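Local coordinates for carbohydrate-binding protein (Flavonifractor plautii, PDB 6N1B) that probably removes the acetyl group from the terminal N-acetylgalactosamine of the blood group A antigen, an early step in its conversion to universal O type, at residues Ile82-Ile88 / Asn105-Pro111; Val315-Leu320 / Met399-Asp405. One frame throughout, in Å; residues are numbered along the deposited sequence.

Contact 1 (Ile82-Ile88 / Asn105-Pro111); sequences IYENPSI and NPIEPQP
Asn105 grips both polar backbone atoms of Ile88 with its side-chain amide: Ile88 N donates to Asn105 OD1 over 2.8 Å with an N-H...O angle of 161°, and Asn105 ND2 donates to Ile88 O over 2.9 Å at 172°. With CG beside its own backbone N (chi1 -85°), the amide faces strand 87-91 and mimics a neighbouring peptide; a second bond, from ND2 to Glu99 OE2, fixes its rotation. Two residues along, the N-H of Ile107, just after the cis Asn105-Pro106 peptide, reaches Pro86 O over 2.8 Å, in the carbonyl plane. Ser87 OG turns back to donate to Asn85 O over 3.0 Å.

Farther along, van der Waals contact dominates. Asn85 CB rests against both Pro106 CB and Glu108 O, 3.4 Å from that carbonyl oxygen, which is buried without a polar partner. Gln110 OE1 lies at the edge of the Tyr83 ring, in its plane, 3.7 Å from Tyr83 CD1; Tyr83 OH bonds to Asp44 OD2. The hydroxyl of Tyr41 bonds with Gln110 OE1 and Asn85 OD1, which must share its single proton; Asn85 ND2 has a weak bond to Asn118 OD1, and Glu108 OE1 pairs with Arg153.

The loop 105-111 thus flanks edge strand 87-91, whose other side bonds to strand 67-75 through Ser87 and Tyr73; Pro86 and Glu108 reach Trp136 on the next antiparallel sheet, consistent with adjacent beta-propeller blades.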
ATOM      1  N   ILE A  82       9.202 -13.380  -7.554  1.00 10.59           N
ATOM      2  CA  ILE A  82       9.080 -13.082  -8.931  1.00 11.20           C
ATOM      3  C   ILE A  82       7.718 -12.745  -9.442  1.00 10.29           C
ATOM      4  O   ILE A  82       7.536 -12.171 -10.496  1.00 11.29           O
ATOM      5  CB  ILE A  82       9.776 -14.165  -9.843  1.00 12.21           C
ATOM      6  CG1 ILE A  82      10.488 -13.522 -11.077  1.00 16.67           C
ATOM      7  CG2 ILE A  82       8.779 -15.279 -10.088  1.00 14.17           C
ATOM      8  CD1 ILE A  82      11.302 -14.418 -11.954  1.00 20.29           C
ATOM      9  N   TYR A  83       6.688 -13.138  -8.637  1.00  9.67           N
ATOM     10  CA  TYR A  83       5.262 -12.905  -8.967  1.00 10.61           C
ATOM     11  C   TYR A  83       4.740 -11.615  -8.414  1.00 10.21           C
ATOM     12  O   TYR A  83       3.558 -11.281  -8.694  1.00 10.53           O
ATOM     13  CB  TYR A  83       4.382 -14.044  -8.451  1.00 10.21           C
ATOM     14  CG  TYR A  83       4.832 -15.437  -8.899  1.00 11.80           C
ATOM     15  CD1 TYR A  83       5.191 -15.758 -10.140  1.00 13.59           C
ATOM     16  CD2 TYR A  83       4.894 -16.456  -7.983  1.00 13.03           C
ATOM     17  CE1 TYR A  83       5.601 -17.040 -10.551  1.00 14.33           C
ATOM     18  CE2 TYR A  83       5.306 -17.712  -8.325  1.00 12.39           C
ATOM     19  CZ  TYR A  83       5.700 -17.992  -9.594  1.00 13.71           C
ATOM     20  OH  TYR A  83       6.135 -19.246  -9.963  1.00 15.51           O
ATOM     21  N   GLU A  84       5.569 -10.857  -7.709  1.00  9.51           N
ATOM     22  CA  GLU A  84       5.149  -9.707  -6.904  1.00  9.56           C
ATOM     23  C   GLU A  84       4.961  -8.437  -7.756  1.00  9.71           C
ATOM     24  O   GLU A  84       5.564  -7.396  -7.435  1.00 10.28           O
ATOM     25  CB  GLU A  84       6.112  -9.579  -5.729  1.00  9.59           C
ATOM     26  CG  GLU A  84       5.623  -8.718  -4.576  1.00  9.73           C
ATOM     27  CD  GLU A  84       6.479  -8.742  -3.421  1.00 11.99           C
ATOM     28  OE1 GLU A  84       7.572  -9.404  -3.427  1.00 11.60           O
ATOM     29  OE2 GLU A  84       6.126  -8.100  -2.393  1.00 18.27           O
ATOM     30  N   ASN A  85       4.079  -8.537  -8.756  1.00  9.96           N
ATOM     31  CA  ASN A  85       4.067  -7.525  -9.809  1.00  9.35           C
ATOM     32  C   ASN A  85       2.813  -6.743  -9.777  1.00  9.16           C
ATOM     33  O   ASN A  85       1.690  -7.318  -9.753  1.00 10.28           O
ATOM     34  CB  ASN A  85       4.290  -8.198 -11.138  1.00 10.13           C
ATOM     35  CG  ASN A  85       5.577  -9.049 -11.057  1.00  9.01           C
ATOM     36  OD1 ASN A  85       5.521 -10.308 -11.364  1.00 12.55           O
ATOM     37  ND2 ASN A  85       6.646  -8.465 -10.680  1.00  7.52           N
ATOM     38  N   PRO A  86       2.911  -5.400  -9.758  1.00  9.57           N
ATOM     39  CA  PRO A  86       1.707  -4.523  -9.703  1.00  9.68           C
ATOM     40  C   PRO A  86       0.587  -4.964 -10.632  1.00  9.27           C
ATOM     41  O   PRO A  86       0.803  -5.197 -11.819  1.00  9.13           O
ATOM     42  CB  PRO A  86       2.260  -3.146 -10.059  1.00 10.11           C
ATOM     43  CG  PRO A  86       3.644  -3.206  -9.533  1.00 11.90           C
ATOM     44  CD  PRO A  86       4.125  -4.642  -9.720  1.00  9.55           C
ATOM     45  N   SER A  87      -0.601  -5.059 -10.040  1.00  8.11           N
ATOM     46  CA  SER A  87      -1.824  -5.531 -10.645  1.00  8.16           C
ATOM     47  C   SER A  87      -2.948  -4.561 -10.254  1.00  8.14           C
ATOM     48  O   SER A  87      -2.909  -3.962  -9.176  1.00  8.98           O
ATOM     49  CB  SER A  87      -2.100  -6.961 -10.154  1.00  9.98           C
ATOM     50  OG  SER A  87      -1.095  -7.872 -10.621  1.00  9.97           O
ATOM     51  N   ILE A  88      -3.961  -4.471 -11.144  1.00  8.78           N
ATOM     52  CA  ILE A  88      -5.073  -3.523 -10.937  1.00  9.38           C
ATOM     53  C   ILE A  88      -6.421  -4.274 -10.907  1.00  8.49           C
ATOM     54  O   ILE A  88      -6.662  -5.189 -11.756  1.00  9.86           O
ATOM     55  CB  ILE A  88      -5.097  -2.508 -12.084  1.00  9.21           C
ATOM     56  CG1 ILE A  88      -3.855  -1.624 -12.067  1.00 10.22           C
ATOM     57  CG2 ILE A  88      -6.390  -1.678 -12.191  1.00  9.60           C
ATOM     58  CD1 ILE A  88      -3.870  -0.564 -10.969  1.00 11.34           C
ATOM     59  N   ASN A 105      -3.397  -8.225 -16.356  1.00 12.25           N
ATOM     60  CA  ASN A 105      -2.512  -8.178 -15.183  1.00 10.78           C
ATOM     61  C   ASN A 105      -1.359  -9.208 -15.377  1.00 11.31           C
ATOM     62  O   ASN A 105      -1.567 -10.264 -15.999  1.00 12.92           O
ATOM     63  CB  ASN A 105      -3.309  -8.481 -13.926  1.00 11.01           C
ATOM     64  CG  ASN A 105      -3.956  -7.249 -13.393  1.00 11.52           C
ATOM     65  OD1 ASN A 105      -3.352  -6.149 -13.353  1.00 10.86           O
ATOM     66  ND2 ASN A 105      -5.203  -7.386 -12.852  1.00 13.05           N
ATOM     67  N   PRO A 106      -0.207  -8.930 -14.833  1.00 10.82           N
ATOM     68  CA  PRO A 106       0.140  -7.676 -14.099  1.00  9.81           C
ATOM     69  C   PRO A 106       0.348  -6.523 -15.118  1.00  9.87           C
ATOM     70  O   PRO A 106       0.693  -6.732 -16.276  1.00 13.16           O
ATOM     71  CB  PRO A 106       1.410  -8.081 -13.368  1.00 10.85           C
ATOM     72  CG  PRO A 106       2.086  -9.016 -14.307  1.00 12.00           C
ATOM     73  CD  PRO A 106       0.943  -9.816 -14.951  1.00 11.21           C
ATOM     74  N   ILE A 107       0.240  -5.315 -14.582  1.00  9.72           N
ATOM     75  CA  ILE A 107       0.472  -4.120 -15.395  1.00 10.40           C
ATOM     76  C   ILE A 107       1.926  -3.864 -15.618  1.00 11.39           C
ATOM     77  O   ILE A 107       2.309  -3.094 -16.489  1.00 13.37           O
ATOM     78  CB  ILE A 107      -0.328  -2.897 -14.910  1.00 10.68           C
ATOM     79  CG1 ILE A 107       0.075  -2.414 -13.506  1.00 12.21           C
ATOM     80  CG2 ILE A 107      -1.831  -3.170 -15.006  1.00 11.40           C
ATOM     81  CD1 ILE A 107      -0.174  -0.932 -13.251  1.00 11.66           C
ATOM     82  N   GLU A 108       2.782  -4.374 -14.755  1.00 10.42           N
ATOM     83  CA  GLU A 108       4.235  -4.333 -14.858  1.00 11.40           C
ATOM     84  C   GLU A 108       4.716  -5.780 -14.966  1.00 10.41           C
ATOM     85  O   GLU A 108       4.267  -6.591 -14.142  1.00 10.95           O
ATOM     86  CB  GLU A 108       4.838  -3.624 -13.669  1.00 10.95           C
ATOM     87  CG  GLU A 108       6.353  -3.722 -13.540  1.00 11.86           C
ATOM     88  CD  GLU A 108       7.151  -3.056 -14.692  1.00 10.80           C
ATOM     89  OE1 GLU A 108       6.538  -2.273 -15.422  1.00 10.94           O
ATOM     90  OE2 GLU A 108       8.377  -3.362 -14.734  1.00 11.74           O
ATOM     91  N   PRO A 109       5.529  -6.113 -15.975  1.00 11.42           N
ATOM     92  CA  PRO A 109       5.793  -7.533 -16.168  1.00 10.57           C
ATOM     93  C   PRO A 109       6.582  -8.248 -15.084  1.00 10.47           C
ATOM     94  O   PRO A 109       7.375  -7.652 -14.346  1.00 11.99           O
ATOM     95  CB  PRO A 109       6.579  -7.563 -17.524  1.00 15.35           C
ATOM     96  CG  PRO A 109       6.979  -6.189 -17.769  1.00 23.25           C
ATOM     97  CD  PRO A 109       6.095  -5.262 -17.013  1.00 12.78           C
ATOM     98  N   GLN A 110       6.435  -9.568 -15.081  1.00 11.30           N
ATOM     99  CA  GLN A 110       7.295 -10.399 -14.316  1.00 11.28           C
ATOM    100  C   GLN A 110       8.751 -10.144 -14.701  1.00 11.62           C
ATOM    101  O   GLN A 110       9.120 -10.176 -15.889  1.00 13.42           O
ATOM    102  CB  GLN A 110       6.875 -11.869 -14.574  1.00 12.74           C
ATOM    103  CG  GLN A 110       7.674 -12.852 -13.790  1.00 14.30           C
ATOM    104  CD  GLN A 110       7.121 -14.262 -13.838  1.00 13.91           C
ATOM    105  OE1 GLN A 110       5.938 -14.441 -13.534  1.00 13.71           O
ATOM    106  NE2 GLN A 110       7.948 -15.208 -14.238  1.00 16.02           N
ATOM    107  N   PRO A 111       9.649  -9.978 -13.718  1.00 12.24           N
ATOM    108  CA  PRO A 111      11.072  -9.824 -14.045  1.00 11.95           C
ATOM    109  C   PRO A 111      11.645 -11.040 -14.739  1.00 13.29           C
ATOM    110  O   PRO A 111      11.152 -12.195 -14.606  1.00 15.24           O
ATOM    111  CB  PRO A 111      11.751  -9.636 -12.677  1.00 13.62           C
ATOM    112  CG  PRO A 111      10.700  -8.994 -11.844  1.00 13.34           C
ATOM    113  CD  PRO A 111       9.423  -9.709 -12.306  1.00 12.36           C
TER

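Contact 2 (Val315-Leu320 / Met399-Asp405); sequences VGTKPL and MMRVLLD
Leu403 packs into the curve of loop 315-320, its CD2 methyl 3.5 Å from Lys318 O and its CD1 3.9 Å from Val315 CG1. This is the tight side. Val315, with CG1 anti to the backbone N (chi1 179°), sends that methyl toward the helix, where Met400 crosses it at about a right angle and brings its CE within 3.7 Å of Val315 CG1. Leu320 CD1 lies 3.6 Å from Met399 SD, and Leu303 of strand 300-306 touches Val315, Met399 and Leu403 from the sheet side. Gly316 comes close to the helix end, its CA-H directed at Leu403 O.

The looser side is polar. Lys318, bent at chi3 (60°), lays its chain across Val402 and donates from NZ to Val402 O over 2.9 Å; its salt bridge to the exposed Asp405 is weak, 3.4 Å from NZ to OD2. A water takes the N-H of Thr317 and donates to Leu403 O.

Asp405 N also bonds to Val402 O, from the opposite face of that carbonyl's plane, within a Schellman motif. The carbonyls of Val402 and Leu403, in the last turn, therefore find donors in an ammonium group, a backbone N-H and a water, and the positive charge of Lys318 probably complements the negative end of the helix dipole.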
ATOM      1  N   VAL A 315      -1.130   8.024  17.796  1.00  8.74           N
ATOM      2  CA  VAL A 315      -2.403   8.118  18.567  1.00  9.84           C
ATOM      3  C   VAL A 315      -2.446   6.944  19.582  1.00  9.27           C
ATOM      4  O   VAL A 315      -2.615   5.786  19.184  1.00 11.11           O
ATOM      5  CB  VAL A 315      -3.589   8.024  17.651  1.00 10.65           C
ATOM      6  CG1 VAL A 315      -4.870   8.101  18.512  1.00 10.61           C
ATOM      7  CG2 VAL A 315      -3.568   9.114  16.607  1.00 11.73           C
ATOM      8  N   GLY A 316      -2.266   7.243  20.846  1.00 10.86           N
ATOM      9  CA  GLY A 316      -2.319   6.276  21.907  1.00 11.63           C
ATOM     10  C   GLY A 316      -1.090   5.353  21.960  1.00 11.27           C
ATOM     11  O   GLY A 316      -0.200   5.500  21.103  1.00 15.07           O
ATOM     12  N   THR A 317      -1.094   4.384  22.832  1.00 10.38           N
ATOM     13  CA  THR A 317      -0.139   3.365  22.962  1.00 11.15           C
ATOM     14  C   THR A 317      -0.530   2.056  22.282  1.00 10.30           C
ATOM     15  O   THR A 317       0.252   1.125  22.084  1.00 11.91           O
ATOM     16  CB  THR A 317       0.251   3.046  24.412  1.00 12.94           C
ATOM     17  OG1 THR A 317      -0.941   2.658  25.094  1.00 14.75           O
ATOM     18  CG2 THR A 317       0.855   4.221  25.062  1.00 18.00           C
ATOM     19  N   LYS A 318      -1.884   1.918  22.059  1.00 11.74           N
ATOM     20  CA  LYS A 318      -2.471   0.696  21.670  1.00 11.09           C
ATOM     21  C   LYS A 318      -2.404   0.471  20.151  1.00 10.37           C
ATOM     22  O   LYS A 318      -2.534   1.430  19.384  1.00 11.05           O
ATOM     23  CB  LYS A 318      -3.947   0.636  22.165  1.00 13.60           C
ATOM     24  CG  LYS A 318      -3.988   0.598  23.697  1.00 16.45           C
ATOM     25  CD  LYS A 318      -5.360   0.835  24.277  1.00 18.41           C
ATOM     26  CE  LYS A 318      -6.349  -0.182  23.837  1.00 23.74           C
ATOM     27  NZ  LYS A 318      -7.685   0.156  24.573  1.00 21.57           N
ATOM     28  N   PRO A 319      -2.348  -0.781  19.701  1.00 10.37           N
ATOM     29  CA  PRO A 319      -2.393  -1.070  18.250  1.00 10.56           C
ATOM     30  C   PRO A 319      -3.745  -0.783  17.670  1.00 10.09           C
ATOM     31  O   PRO A 319      -4.787  -0.955  18.303  1.00 11.51           O
ATOM     32  CB  PRO A 319      -2.054  -2.558  18.140  1.00 12.44           C
ATOM     33  CG  PRO A 319      -2.402  -3.077  19.494  1.00 16.56           C
ATOM     34  CD  PRO A 319      -2.231  -1.992  20.471  1.00 12.41           C
ATOM     35  N   LEU A 320      -3.721  -0.300  16.435  1.00  9.25           N
ATOM     36  CA  LEU A 320      -4.903  -0.188  15.637  1.00  9.26           C
ATOM     37  C   LEU A 320      -5.380  -1.562  15.152  1.00  9.23           C
ATOM     38  O   LEU A 320      -6.639  -1.738  15.023  1.00 10.41           O
ATOM     39  CB  LEU A 320      -4.585   0.723  14.393  1.00 11.28           C
ATOM     40  CG  LEU A 320      -5.630   0.953  13.364  1.00 10.98           C
ATOM     41  CD1 LEU A 320      -6.810   1.721  13.992  1.00 11.46           C
ATOM     42  CD2 LEU A 320      -5.084   1.690  12.154  1.00 10.79           C
ATOM     43  N   MET A 399     -12.977   4.260  17.125  1.00  9.62           N
ATOM     44  CA  MET A 399     -11.589   3.843  16.970  1.00  9.32           C
ATOM     45  C   MET A 399     -10.682   4.652  17.923  1.00  9.87           C
ATOM     46  O   MET A 399      -9.844   4.073  18.662  1.00 10.32           O
ATOM     47  CB  MET A 399     -11.145   4.031  15.565  1.00 10.06           C
ATOM     48  CG  MET A 399      -9.642   3.726  15.315  1.00 10.74           C
ATOM     49  SD  MET A 399      -9.060   4.467  13.748  1.00 10.81           S
ATOM     50  CE  MET A 399      -9.126   6.165  14.151  1.00 11.38           C
ATOM     51  N   MET A 400     -10.820   5.975  17.867  1.00  9.02           N
ATOM     52  CA  MET A 400      -9.995   6.883  18.736  1.00  9.84           C
ATOM     53  C   MET A 400     -10.226   6.572  20.226  1.00 10.14           C
ATOM     54  O   MET A 400      -9.260   6.561  20.989  1.00 10.82           O
ATOM     55  CB  MET A 400     -10.346   8.301  18.434  1.00 11.44           C
ATOM     56  CG  MET A 400      -9.912   8.778  17.045  1.00 10.45           C
ATOM     57  SD  MET A 400      -8.137   8.815  16.760  1.00 11.78           S
ATOM     58  CE  MET A 400      -7.714  10.293  17.679  1.00 13.31           C
ATOM     59  N   ARG A 401     -11.449   6.266  20.589  1.00 10.90           N
ATOM     60  CA  ARG A 401     -11.768   5.978  22.004  1.00 10.91           C
ATOM     61  C   ARG A 401     -10.959   4.731  22.447  1.00 10.78           C
ATOM     62  O   ARG A 401     -10.367   4.687  23.577  1.00 12.54           O
ATOM     63  CB  ARG A 401     -13.254   5.765  22.238  1.00 12.65           C
ATOM     64  CG  ARG A 401     -14.011   7.023  22.087  1.00 13.41           C
ATOM     65  CD  ARG A 401     -15.514   6.830  22.214  1.00 15.62           C
ATOM     66  NE  ARG A 401     -16.111   8.126  22.196  1.00 15.66           N
ATOM     67  CZ  ARG A 401     -17.385   8.356  22.208  1.00 17.45           C
ATOM     68  NH1 ARG A 401     -18.290   7.374  22.261  1.00 17.39           N
ATOM     69  NH2 ARG A 401     -17.804   9.564  22.230  1.00 16.55           N
ATOM     70  N   VAL A 402     -10.896   3.730  21.576  1.00  9.89           N
ATOM     71  CA  VAL A 402     -10.139   2.532  21.926  1.00 11.00           C
ATOM     72  C   VAL A 402      -8.649   2.858  21.951  1.00 11.50           C
ATOM     73  O   VAL A 402      -7.926   2.475  22.906  1.00 12.15           O
ATOM     74  CB  VAL A 402     -10.400   1.367  20.988  1.00 11.71           C
ATOM     75  CG1 VAL A 402      -9.502   0.192  21.213  1.00 13.47           C
ATOM     76  CG2 VAL A 402     -11.871   0.947  21.076  1.00 13.43           C
ATOM     77  N   LEU A 403      -8.106   3.531  20.929  1.00  9.74           N
ATOM     78  CA  LEU A 403      -6.705   3.812  20.905  1.00 10.11           C
ATOM     79  C   LEU A 403      -6.196   4.602  22.089  1.00 10.32           C
ATOM     80  O   LEU A 403      -5.063   4.384  22.589  1.00 13.99           O
ATOM     81  CB  LEU A 403      -6.359   4.529  19.615  1.00 10.09           C
ATOM     82  CG  LEU A 403      -6.535   3.787  18.301  1.00 10.04           C
ATOM     83  CD1 LEU A 403      -6.215   4.702  17.114  1.00 12.55           C
ATOM     84  CD2 LEU A 403      -5.662   2.548  18.263  1.00 13.67           C
ATOM     85  N   LEU A 404      -7.016   5.579  22.525  1.00 10.39           N
ATOM     86  CA  LEU A 404      -6.627   6.470  23.565  1.00 10.72           C
ATOM     87  C   LEU A 404      -7.104   6.001  24.941  1.00 12.56           C
ATOM     88  O   LEU A 404      -6.824   6.672  25.961  1.00 15.50           O
ATOM     89  CB  LEU A 404      -7.271   7.848  23.311  1.00 11.78           C
ATOM     90  CG  LEU A 404      -6.749   8.586  22.110  1.00 11.97           C
ATOM     91  CD1 LEU A 404      -7.624   9.757  21.735  1.00 16.22           C
ATOM     92  CD2 LEU A 404      -5.297   9.009  22.329  1.00 15.29           C
ATOM     93  N   ASP A 405      -7.788   4.890  25.014  1.00 13.87           N
ATOM     94  CA  ASP A 405      -8.418   4.447  26.280  1.00 17.39           C
ATOM     95  C   ASP A 405      -9.223   5.546  26.910  1.00 16.79           C
ATOM     96  O   ASP A 405      -9.105   5.823  28.109  1.00 18.99           O
ATOM     97  CB  ASP A 405      -7.425   3.956  27.307  1.00 20.12           C
ATOM     98  CG  ASP A 405      -7.724   2.702  27.788  1.00 38.40           C
ATOM     99  OD1 ASP A 405      -8.803   2.576  28.369  1.00 40.76           O
ATOM    100  OD2 ASP A 405      -6.908   1.866  27.421  1.00 53.69           O
TER
HETATM  101  O   HOH W   1      -3.451   4.726  24.654  1.00 18.28           O

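The two contacts lie on opposite sides of the chain's centre, about 36 Å apart between centres, and share no strand or helix. Contact 1 is the more central: its centre lies about 15 Å from the centre of the chain, and none of its touching residues is exposed; contact 2 has one. Contact 1 joins two non-helical segments, and its cross-segment bonds join a side-chain amide or backbone N-H to backbone atoms and involve no charged group. Contact 2 instead sets a loop against helix 396-404, near the end of the modelled chain, with an apolar side facing the sheet and a charged, water-bridged side at the helix end. The Ile82 side chain of contact 1 is about 7 Å from the bound fucose.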